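Local atomic coordinates of uncharacterized protein AbaSI (Acinetobacter baumannii, PDB entry 4PAR), a protein that cuts DNA that carries 5-hydroxymethylcytosine, pairing a PD-(D/E)XK-type endonuclease domain with an SRA-like domain that probably recognises the modified base. Residues Ile183-Asn188 / Tyr285-Leu290; Arg269-Arg274 / Gly289-Gln294; Arg108-Ile113 / Arg274-Leu279; Asp196-Phe201 / Ile223-Leu228. The protein carries 3 engineered substitutions. One frame throughout, in Å; residues are numbered along the deposited sequence.

Interaction 1 of 4, residues Ile183-Asn188 / Tyr285-Leu290; sequences ISLADN and YRFMGL. With nucleotides of chain C.
With CG anti to the backbone N (chi1 173°), Phe287 swings its ring toward Ile183 and Leu185, and a bend at chi3 (-72°) in Arg286 turns its guanidinium group to the side chain of Asn188. Ile183 sets CG2 over one face of the Phe287 ring, 4.0 Å from the centroid and displaced toward the rim, a CH-pi contact. The opposite face lies against the strand's own backbone, with Gly289 N over the ring centre. The Leu185 side chain crosses that of Phe287 at about a right angle: its CD2 packs 3.6 Å from Phe287 CD2 and also reaches the carbonyls of Phe287 and Met288. These residues belong to the SRA-like domain, where 285-290 is part of the long strand 283-295, while segment 183-188 leaves strand 182-184 for a turn. That turn begins as an ST turn, Ser184 OG accepting from Ala186 N at 3.1 Å. Beyond it, Asn188 OD1 is gripped end-on by Arg286 NH1 at 2.9 Å and Arg286 NH2 at 3.2 Å. Both nitrogens approach from the same face of the amide, and OD1 lies close to the guanidinium plane, while the two flat groups are turned 57° apart. Arg286 NE makes a salt bridge with Asp111 of the endonuclease domain, so the head group is held from two directions. One residue before Arg286, Tyr285 reaches the DNA and its OH donates to OP2 of nucleotide DA7 of chain C at 3.0 Å; that oxygen lies in the ring plane.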
# COMPACT_ATOMS: atom_id res chain seq x y z
N ILE F 183 32.24 15.59 12.27
CA ILE F 183 31.06 14.74 12.30
C ILE F 183 31.35 13.56 13.22
O ILE F 183 32.27 12.77 12.98
CB ILE F 183 30.67 14.24 10.91
CG1 ILE F 183 30.21 15.41 10.04
CG2 ILE F 183 29.59 13.17 11.00
CD1 ILE F 183 29.79 15.01 8.65
N SER F 184 30.54 13.45 14.28
CA SER F 184 30.78 12.48 15.34
C SER F 184 29.60 11.54 15.54
O SER F 184 28.48 11.81 15.11
CB SER F 184 31.09 13.21 16.65
OG SER F 184 31.13 12.31 17.74
N LEU F 185 29.86 10.42 16.21
CA LEU F 185 28.81 9.46 16.53
C LEU F 185 27.99 9.96 17.70
O LEU F 185 26.80 9.65 17.82
CB LEU F 185 29.42 8.09 16.85
CG LEU F 185 30.09 7.40 15.67
CD1 LEU F 185 30.64 6.05 16.09
CD2 LEU F 185 29.10 7.24 14.54
N ALA F 186 28.62 10.73 18.58
CA ALA F 186 27.93 11.32 19.71
C ALA F 186 26.90 12.34 19.23
O ALA F 186 25.85 12.51 19.85
CB ALA F 186 28.93 11.96 20.66
N ASP F 187 27.20 13.00 18.12
CA ASP F 187 26.30 13.99 17.54
C ASP F 187 25.12 13.33 16.85
O ASP F 187 24.13 13.99 16.56
CB ASP F 187 27.05 14.87 16.54
CG ASP F 187 28.12 15.72 17.20
OD1 ASP F 187 28.72 15.25 18.18
OD2 ASP F 187 28.36 16.85 16.73
N ASN F 188 25.24 12.03 16.58
CA ASN F 188 24.17 11.26 15.95
C ASN F 188 23.78 11.88 14.61
O ASN F 188 22.65 12.34 14.44
CB ASN F 188 22.96 11.16 16.88
CG ASN F 188 21.97 10.10 16.45
OD1 ASN F 188 22.18 8.91 16.70
ND2 ASN F 188 20.89 10.52 15.82
N TYR F 285 21.02 8.85 5.33
CA TYR F 285 22.39 8.35 5.43
C TYR F 285 23.04 8.70 6.77
O TYR F 285 23.27 9.87 7.09
CB TYR F 285 23.21 8.87 4.24
CG TYR F 285 22.66 8.30 2.94
CD1 TYR F 285 21.59 8.90 2.29
CD2 TYR F 285 23.17 7.11 2.42
CE1 TYR F 285 21.06 8.36 1.14
CE2 TYR F 285 22.64 6.57 1.26
CZ TYR F 285 21.59 7.19 0.63
OH TYR F 285 21.06 6.66 -0.53
N ARG F 286 23.32 7.66 7.55
CA ARG F 286 23.80 7.80 8.92
C ARG F 286 25.29 7.51 9.04
O ARG F 286 25.78 6.49 8.57
CB ARG F 286 23.03 6.86 9.86
CG ARG F 286 23.73 6.62 11.19
CD ARG F 286 22.92 5.69 12.10
NE ARG F 286 21.74 6.36 12.64
CZ ARG F 286 21.77 7.18 13.68
NH1 ARG F 286 22.92 7.43 14.31
NH2 ARG F 286 20.66 7.76 14.11
N PHE F 287 26.01 8.42 9.69
CA PHE F 287 27.44 8.26 9.84
C PHE F 287 27.72 7.11 10.79
O PHE F 287 27.31 7.15 11.95
CB PHE F 287 28.04 9.57 10.36
CG PHE F 287 29.49 9.48 10.71
CD1 PHE F 287 30.45 9.25 9.73
CD2 PHE F 287 29.90 9.66 12.02
CE1 PHE F 287 31.78 9.18 10.06
CE2 PHE F 287 31.24 9.60 12.35
CZ PHE F 287 32.18 9.36 11.37
N MET F 288 28.40 6.08 10.30
CA MET F 288 28.79 4.96 11.16
C MET F 288 30.19 5.08 11.76
O MET F 288 30.49 4.43 12.76
CB MET F 288 28.68 3.65 10.38
CG MET F 288 27.26 3.22 10.09
SD MET F 288 26.22 3.27 11.57
CE MET F 288 24.66 2.69 10.92
N GLY F 289 31.04 5.90 11.15
CA GLY F 289 32.39 6.06 11.66
C GLY F 289 33.44 6.20 10.56
O GLY F 289 33.12 6.30 9.37
N LEU F 290 34.70 6.19 10.98
CA LEU F 290 35.84 6.08 10.06
C LEU F 290 36.49 4.71 10.24
O LEU F 290 37.06 4.41 11.31
CB LEU F 290 36.86 7.19 10.29
CG LEU F 290 38.09 7.13 9.39
CD1 LEU F 290 37.69 7.05 7.93
CD2 LEU F 290 38.99 8.33 9.63
P DA C 7 19.27 8.84 -2.63
OP1 DA C 7 20.07 9.78 -1.81
OP2 DA C 7 18.66 7.65 -2.00
O5' DA C 7 18.12 9.66 -3.39
C5' DA C 7 18.44 10.88 -4.03
C4' DA C 7 17.24 11.41 -4.79
O4' DA C 7 16.91 10.51 -5.87
C3' DA C 7 15.97 11.60 -3.97
O3' DA C 7 15.46 12.90 -4.19
C2' DA C 7 15.03 10.51 -4.50
C1' DA C 7 15.51 10.35 -5.93
N9 DA C 7 15.23 9.04 -6.52
C8 DA C 7 15.66 7.83 -6.05
N7 DA C 7 15.28 6.81 -6.78
C5 DA C 7 14.56 7.39 -7.81
C6 DA C 7 13.88 6.84 -8.92
N6 DA C 7 13.84 5.53 -9.17
N1 DA C 7 13.25 7.69 -9.76
C2 DA C 7 13.30 9.00 -9.49
N3 DA C 7 13.90 9.64 -8.48
C4 DA C 7 14.52 8.76 -7.67

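Interaction 2 of 4, residues Arg269-Arg274 / Gly289-Gln294; sequences RIVFAR and GLYEFQ
Strands 269-274 and 289-294 run antiparallel with a strong twist, 130° between their directions, and pair through Arg269-Tyr291 and Val271-Gly289 as hydrogen-bonded pairs with Ile270-Leu290 as the non-hydrogen-bonded pair between them. They are arms of the beta hairpin 268-276/283-295 in the curled sheet of the SRA-like domain. Arg269 and Tyr291 exchange two backbone bonds, N to O at 2.9 Å each way, and Val271 N gives a nearly straight bond to Gly289 O, also 2.9 Å.

On the face shared by Arg269, Val271 and Tyr291, the Val271 and Tyr291 side chains cross at about a right angle. Val271 CG1 stands anti to the backbone N (chi1 -165°), which leaves CG2 beside that N and packed against the CD1 side of the tyrosine ring. The Tyr291 ring turns its edge to Gly289, whose N lies in the ring plane.

The aliphatic part of Arg269 leads away from the hairpin partner, and its guanidinium is engaged elsewhere, in a salt bridge with Glu247 and a cation-pi contact with Trp224. On the other face, Ile270 and Leu290 touch more sparsely, Ile270 CB lying 4.0 Å from Leu290 CD1. The same Leu290 CD1 also comes to rest 3.5 Å from Arg269 O.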
# COMPACT_ATOMS: atom_id res chain seq x y z
N ARG F 269 37.93 4.06 4.77
CA ARG F 269 36.63 4.50 4.29
C ARG F 269 35.83 5.15 5.41
O ARG F 269 35.65 4.57 6.47
CB ARG F 269 35.84 3.33 3.70
CG ARG F 269 36.33 2.86 2.34
CD ARG F 269 35.43 1.77 1.78
NE ARG F 269 35.94 1.23 0.51
CZ ARG F 269 35.36 0.24 -0.16
NH1 ARG F 269 34.25 -0.32 0.30
NH2 ARG F 269 35.89 -0.18 -1.30
N ILE F 270 35.37 6.37 5.16
CA ILE F 270 34.41 7.02 6.05
C ILE F 270 33.00 6.58 5.64
O ILE F 270 32.62 6.71 4.47
CB ILE F 270 34.55 8.56 6.03
CG1 ILE F 270 33.23 9.24 6.39
CG2 ILE F 270 35.04 9.02 4.67
CD1 ILE F 270 32.49 9.84 5.20
N VAL F 271 32.24 6.06 6.59
CA VAL F 271 31.01 5.36 6.25
C VAL F 271 29.73 6.12 6.63
O VAL F 271 29.60 6.65 7.73
CB VAL F 271 30.96 3.98 6.92
CG1 VAL F 271 29.88 3.12 6.29
CG2 VAL F 271 32.30 3.30 6.80
N PHE F 272 28.80 6.16 5.68
CA PHE F 272 27.43 6.59 5.93
C PHE F 272 26.47 5.51 5.45
O PHE F 272 26.34 5.28 4.25
CB PHE F 272 27.14 7.92 5.24
CG PHE F 272 27.62 9.12 5.99
CD1 PHE F 272 28.97 9.44 6.02
CD2 PHE F 272 26.73 9.94 6.65
CE1 PHE F 272 29.41 10.55 6.71
CE2 PHE F 272 27.17 11.06 7.34
CZ PHE F 272 28.51 11.36 7.37
N ALA F 273 25.77 4.87 6.38
CA ALA F 273 24.90 3.76 6.03
C ALA F 273 23.54 4.26 5.55
O ALA F 273 22.98 5.19 6.12
CB ALA F 273 24.73 2.83 7.21
N ARG F 274 23.01 3.63 4.51
CA ARG F 274 21.70 4.00 4.01
C ARG F 274 20.63 3.38 4.89
O ARG F 274 20.52 2.16 5.00
CB ARG F 274 21.51 3.55 2.56
CG ARG F 274 20.07 3.66 2.06
CD ARG F 274 19.98 3.29 0.60
NE ARG F 274 18.60 3.26 0.12
CZ ARG F 274 18.26 3.22 -1.16
NH1 ARG F 274 19.20 3.21 -2.09
NH2 ARG F 274 16.98 3.18 -1.51
N GLY F 289 31.04 5.90 11.15
CA GLY F 289 32.39 6.06 11.66
C GLY F 289 33.44 6.20 10.56
O GLY F 289 33.12 6.30 9.37
N LEU F 290 34.70 6.19 10.98
CA LEU F 290 35.84 6.08 10.06
C LEU F 290 36.49 4.71 10.24
O LEU F 290 37.06 4.41 11.31
CB LEU F 290 36.86 7.19 10.29
CG LEU F 290 38.09 7.13 9.39
CD1 LEU F 290 37.69 7.05 7.93
CD2 LEU F 290 38.99 8.33 9.63
N TYR F 291 36.40 3.90 9.19
CA TYR F 291 36.76 2.49 9.22
C TYR F 291 38.02 2.18 8.41
O TYR F 291 38.31 2.84 7.40
CB TYR F 291 35.59 1.64 8.68
CG TYR F 291 34.41 1.51 9.62
CD1 TYR F 291 33.64 2.61 9.96
CD2 TYR F 291 34.05 0.27 10.14
CE1 TYR F 291 32.55 2.49 10.81
CE2 TYR F 291 32.97 0.14 11.00
CZ TYR F 291 32.22 1.26 11.33
OH TYR F 291 31.14 1.14 12.18
N GLU F 292 38.75 1.15 8.84
CA GLU F 292 40.00 0.76 8.20
C GLU F 292 39.98 -0.72 7.79
O GLU F 292 39.48 -1.58 8.52
CB GLU F 292 41.18 1.04 9.14
CG GLU F 292 42.54 1.05 8.46
CD GLU F 292 43.62 1.60 9.37
OE1 GLU F 292 44.30 2.57 8.97
OE2 GLU F 292 43.79 1.06 10.49
N PHE F 293 40.55 -1.00 6.62
CA PHE F 293 40.53 -2.32 6.00
C PHE F 293 41.54 -3.27 6.66
O PHE F 293 42.73 -2.98 6.70
CB PHE F 293 40.82 -2.17 4.50
CG PHE F 293 41.26 -3.43 3.80
CD1 PHE F 293 40.36 -4.18 3.07
CD2 PHE F 293 42.59 -3.83 3.83
CE1 PHE F 293 40.77 -5.33 2.42
CE2 PHE F 293 43.00 -4.98 3.19
CZ PHE F 293 42.10 -5.72 2.48
N GLN F 294 41.06 -4.38 7.25
CA GLN F 294 41.99 -5.35 7.84
C GLN F 294 42.30 -6.61 7.01
O GLN F 294 43.29 -7.28 7.29
CB GLN F 294 41.44 -5.79 9.21
CG GLN F 294 41.14 -4.64 10.16
CD GLN F 294 42.00 -4.67 11.40
OE1 GLN F 294 42.17 -5.71 12.03
NE2 GLN F 294 42.55 -3.52 11.76

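Interaction 3 of 4, residues Arg108-Ile113 / Arg274-Leu279; sequences REEDII and RVKDNL
This is a polar contact between domains at the protein surface, in which the loop 108-113 of the endonuclease domain meets the end of strand 268-276 of the SRA-like domain. Glu110 and Lys276 lie side by side and point the same way. Lys276 is extended beyond CG, whereas Glu110 bends at chi2 (-63°) to bring its carboxylate alongside the lysine chain. Their salt bridge joins Lys276 NZ to Glu110 OE2 at 2.7 Å through the syn lone pair, and Lys276 CD and CE also pass beside the carboxylate. The backbones are tied as well: Lys276 N donates to Glu109 O at 3.1 Å, with an almost straight N-H...O angle of 172°.

One residue earlier on the strand, Val275 is crossed obliquely by Asp111. Both valine methyls approach Asp111 OD1, CG1 and CG2 each at 3.5 Å, so this oxygen sits against a hydrocarbon surface while its salt bridge runs to Arg286 NE.

Around the contact, Glu110 rests on Phe49 and Ile112 on Arg51 of strand 45-51, Arg274 packs against Tyr285 of strand 283-295, and Leu279 leans on helix 7-16.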
# COMPACT_ATOMS: atom_id res chain seq x y z
N ARG F 108 15.48 -5.19 7.77
CA ARG F 108 16.89 -4.82 7.55
C ARG F 108 17.10 -3.37 7.14
O ARG F 108 18.04 -2.71 7.59
CB ARG F 108 17.51 -5.72 6.48
CG ARG F 108 17.41 -7.20 6.73
CD ARG F 108 18.16 -7.97 5.66
NE ARG F 108 17.74 -7.59 4.32
CZ ARG F 108 16.86 -8.27 3.59
NH1 ARG F 108 16.31 -9.37 4.07
NH2 ARG F 108 16.53 -7.85 2.37
N GLU F 109 16.22 -2.86 6.27
CA GLU F 109 16.37 -1.52 5.71
C GLU F 109 16.23 -0.42 6.78
O GLU F 109 16.66 0.71 6.57
CB GLU F 109 15.34 -1.29 4.61
CG GLU F 109 15.40 -2.30 3.47
CD GLU F 109 14.47 -1.96 2.31
OE1 GLU F 109 13.65 -1.02 2.46
OE2 GLU F 109 14.55 -2.62 1.26
N GLU F 110 15.65 -0.78 7.92
CA GLU F 110 15.37 0.18 8.98
C GLU F 110 16.64 0.72 9.62
O GLU F 110 17.71 0.15 9.44
CB GLU F 110 14.48 -0.44 10.06
CG GLU F 110 13.09 -0.83 9.58
CD GLU F 110 12.26 0.36 9.13
OE1 GLU F 110 12.59 1.50 9.52
OE2 GLU F 110 11.28 0.14 8.37
N ASP F 111 16.51 1.82 10.36
CA ASP F 111 17.68 2.45 10.94
C ASP F 111 17.93 1.81 12.29
O ASP F 111 17.26 2.10 13.28
CB ASP F 111 17.45 3.96 11.11
CG ASP F 111 18.60 4.65 11.82
OD1 ASP F 111 19.77 4.37 11.47
OD2 ASP F 111 18.34 5.48 12.72
N ILE F 112 18.97 0.99 12.32
CA ILE F 112 19.24 0.14 13.46
C ILE F 112 20.57 0.55 14.04
O ILE F 112 21.58 0.55 13.35
CB ILE F 112 19.24 -1.33 13.06
CG1 ILE F 112 17.96 -1.65 12.28
CG2 ILE F 112 19.38 -2.22 14.29
CD1 ILE F 112 17.81 -3.09 11.86
N ILE F 113 20.57 0.91 15.32
CA ILE F 113 21.78 1.45 15.91
C ILE F 113 22.38 0.53 16.95
O ILE F 113 21.82 -0.52 17.28
CB ILE F 113 21.50 2.81 16.55
CG1 ILE F 113 20.58 2.65 17.76
CG2 ILE F 113 20.90 3.77 15.53
CD1 ILE F 113 20.44 3.91 18.57
N ARG F 274 23.01 3.63 4.51
CA ARG F 274 21.70 4.00 4.01
C ARG F 274 20.63 3.38 4.89
O ARG F 274 20.52 2.16 5.00
CB ARG F 274 21.51 3.55 2.56
CG ARG F 274 20.07 3.66 2.06
CD ARG F 274 19.98 3.29 0.60
NE ARG F 274 18.60 3.26 0.12
CZ ARG F 274 18.26 3.22 -1.16
NH1 ARG F 274 19.20 3.21 -2.09
NH2 ARG F 274 16.98 3.18 -1.51
N VAL F 275 19.83 4.24 5.51
CA VAL F 275 18.80 3.79 6.43
C VAL F 275 17.50 4.54 6.16
O VAL F 275 17.51 5.72 5.84
CB VAL F 275 19.21 3.99 7.90
CG1 VAL F 275 20.39 3.09 8.26
CG2 VAL F 275 19.55 5.45 8.18
N LYS F 276 16.39 3.83 6.29
CA LYS F 276 15.07 4.43 6.16
C LYS F 276 14.84 5.39 7.34
O LYS F 276 15.24 5.11 8.47
CB LYS F 276 14.00 3.34 6.10
CG LYS F 276 12.58 3.82 6.32
CD LYS F 276 11.61 2.64 6.32
CE LYS F 276 10.35 2.97 7.11
NZ LYS F 276 9.43 1.80 7.22
N ASP F 277 14.24 6.55 7.07
CA ASP F 277 13.94 7.51 8.13
C ASP F 277 12.88 6.95 9.08
O ASP F 277 11.88 6.39 8.62
CB ASP F 277 13.48 8.84 7.53
CG ASP F 277 13.33 9.94 8.57
OD1 ASP F 277 13.92 9.81 9.67
OD2 ASP F 277 12.64 10.94 8.29
N ASN F 278 13.09 7.09 10.38
CA ASN F 278 12.16 6.54 11.37
C ASN F 278 10.75 7.12 11.19
O ASN F 278 9.75 6.46 11.50
CB ASN F 278 12.67 6.79 12.81
CG ASN F 278 12.70 8.26 13.19
OD1 ASN F 278 11.66 8.92 13.25
ND2 ASN F 278 13.88 8.77 13.49
N LEU F 279 10.68 8.34 10.68
CA LEU F 279 9.43 8.91 10.22
C LEU F 279 9.45 9.03 8.71
O LEU F 279 10.49 9.30 8.12
CB LEU F 279 9.18 10.28 10.85
CG LEU F 279 8.77 10.32 12.32
CD1 LEU F 279 8.75 11.75 12.81
CD2 LEU F 279 7.41 9.66 12.52

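Interaction 4 of 4, residues Asp196-Phe201 / Ile223-Leu228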
# COMPACT_ATOMS: atom_id res chain seq x y z
N ASP F 196 24.40 15.54 0.10
CA ASP F 196 24.69 16.36 1.27
C ASP F 196 25.98 15.92 1.95
O ASP F 196 26.89 16.72 2.17
CB ASP F 196 23.53 16.32 2.25
CG ASP F 196 22.26 16.91 1.68
OD1 ASP F 196 22.34 17.70 0.71
OD2 ASP F 196 21.17 16.60 2.20
N VAL F 197 26.04 14.63 2.27
CA VAL F 197 27.21 14.06 2.93
C VAL F 197 28.44 14.23 2.04
O VAL F 197 29.54 14.45 2.53
CB VAL F 197 26.98 12.56 3.29
CG1 VAL F 197 26.17 11.87 2.22
CG2 VAL F 197 28.30 11.84 3.53
N CYS F 198 28.23 14.17 0.72
CA CYS F 198 29.29 14.52 -0.22
C CYS F 198 29.72 15.98 -0.09
O CYS F 198 30.91 16.28 -0.04
CB CYS F 198 28.84 14.25 -1.66
SG CYS F 198 29.11 12.55 -2.22
N ASN F 199 28.74 16.89 -0.02
CA ASN F 199 29.03 18.33 0.07
C ASN F 199 29.63 18.74 1.40
O ASN F 199 30.05 19.89 1.58
CB ASN F 199 27.76 19.15 -0.18
CG ASN F 199 27.21 18.98 -1.58
OD1 ASN F 199 27.94 18.65 -2.51
ND2 ASN F 199 25.91 19.19 -1.73
N CYS F 200 29.63 17.82 2.36
CA CYS F 200 30.28 18.06 3.64
C CYS F 200 31.79 18.08 3.52
O CYS F 200 32.48 18.78 4.26
CB CYS F 200 29.86 17.00 4.66
SG CYS F 200 28.13 17.07 5.10
N PHE F 201 32.30 17.26 2.61
CA PHE F 201 33.73 17.05 2.42
C PHE F 201 34.36 17.87 1.29
O PHE F 201 35.52 17.64 0.93
CB PHE F 201 33.99 15.55 2.24
CG PHE F 201 33.63 14.74 3.46
CD1 PHE F 201 34.47 14.71 4.56
CD2 PHE F 201 32.44 14.04 3.51
CE1 PHE F 201 34.14 13.97 5.68
CE2 PHE F 201 32.10 13.31 4.63
CZ PHE F 201 32.95 13.27 5.72
N ILE F 223 34.59 7.98 0.65
CA ILE F 223 33.25 8.21 1.18
C ILE F 223 32.35 7.07 0.73
O ILE F 223 32.15 6.87 -0.47
CB ILE F 223 32.65 9.54 0.71
CG1 ILE F 223 33.69 10.65 0.72
CG2 ILE F 223 31.44 9.90 1.56
CD1 ILE F 223 34.01 11.18 2.09
N TRP F 224 31.79 6.33 1.68
CA TRP F 224 31.05 5.13 1.30
C TRP F 224 29.59 5.19 1.76
O TRP F 224 29.30 5.59 2.89
CB TRP F 224 31.74 3.90 1.87
CG TRP F 224 31.32 2.63 1.23
CD1 TRP F 224 30.76 2.48 -0.01
CD2 TRP F 224 31.40 1.32 1.79
NE1 TRP F 224 30.50 1.15 -0.26
CE2 TRP F 224 30.88 0.42 0.84
CE3 TRP F 224 31.86 0.82 3.01
CZ2 TRP F 224 30.81 -0.95 1.06
CZ3 TRP F 224 31.79 -0.54 3.24
CH2 TRP F 224 31.27 -1.41 2.27
N PHE F 225 28.68 4.77 0.88
CA PHE F 225 27.25 4.76 1.20
C PHE F 225 26.65 3.37 1.04
O PHE F 225 25.75 3.18 0.24
CB PHE F 225 26.48 5.73 0.29
CG PHE F 225 27.08 7.09 0.22
CD1 PHE F 225 27.43 7.77 1.37
CD2 PHE F 225 27.30 7.70 -1.00
CE1 PHE F 225 27.98 9.04 1.31
CE2 PHE F 225 27.86 8.96 -1.08
CZ PHE F 225 28.20 9.63 0.08
N PRO F 226 27.14 2.40 1.83
CA PRO F 226 26.68 1.03 1.67
C PRO F 226 25.33 0.76 2.33
O PRO F 226 24.92 1.48 3.25
CB PRO F 226 27.78 0.22 2.35
CG PRO F 226 28.24 1.12 3.44
CD PRO F 226 28.09 2.53 2.95
N ARG F 227 24.65 -0.27 1.86
CA ARG F 227 23.58 -0.88 2.62
C ARG F 227 24.23 -1.98 3.45
O ARG F 227 24.85 -2.88 2.91
CB ARG F 227 22.49 -1.44 1.72
CG ARG F 227 21.79 -0.42 0.84
CD ARG F 227 20.65 -1.09 0.09
NE ARG F 227 19.92 -0.18 -0.79
CZ ARG F 227 18.78 -0.50 -1.39
NH1 ARG F 227 18.24 -1.70 -1.21
NH2 ARG F 227 18.17 0.37 -2.18
N LEU F 228 24.06 -1.91 4.77
CA LEU F 228 24.82 -2.75 5.68
C LEU F 228 24.14 -4.10 5.88
O LEU F 228 24.51 -4.88 6.75
CB LEU F 228 25.02 -2.05 7.03
CG LEU F 228 26.32 -1.25 7.12
CD1 LEU F 228 26.34 -0.16 6.08
CD2 LEU F 228 26.51 -0.65 8.49
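A cysteine sulfur meets the rim of a phenylalanine ring here: Cys198 SG lies in the plane of the Phe225 ring, 5.0 Å from its centroid and 87° off the ring normal, with Phe225 CZ its nearest atom at 3.8 Å. Val197, the neighbouring helix residue, and Phe225 point at each other from opposite directions, the valine CG1 meeting the ring obliquely. This CG1 sits between the backbone N and the carbonyl carbon (chi1 36°), and both methyls bear on the ring, CG1 lying 3.5 Å and CG2 3.6 Å from Phe225 CE1. The CE1-CZ part of the ring thus meets two consecutive side chains of helix 194-200.

The second half of the contact pairs Ile223 with Phe201, which follows helix 194-200 in the chain. Ile223 CD1 stands over one face of the Phe201 ring, 3.9 Å from the centroid and shifted toward the rim, in a CH-pi contact. Between the two aromatic groups, Val197 CG2 and Ile223 CG2 approach to 4.2 Å. All five touching residues are buried, and their meeting is apolar throughout.

The arrangement is that of a helix laid against a curved beta sheet in the SRA-like domain. Strand 221-224 runs parallel to strand 268-276, whose Ile270 touches both Phe201 and Ile223 and whose Phe272 receives Val197, while Pro174 of helix 174-180 covers Asp196 and Cys200 on the helix.

Overall arrangement
Interactions 1, 2 and 4 are buried within the SRA-like domain, whereas interaction 3 lies at the surface and joins that domain to the endonuclease domain. Interactions 1 and 2 share Gly289 and Leu290 on strand 283-295; interactions 2 and 3 share Arg274 on strand 268-276. Strand 268-276 also pairs with strand 221-224, bringing in interaction 4. Chemistry follows place: interaction 2 rests on backbone ladder bonds, interaction 4 on apolar and aromatic packing, interaction 3 largely on charge, and interaction 1 combines an apolar half with a polar one. The Arg286-Asp111 salt bridge links interactions 1 and 3 across the domain boundary.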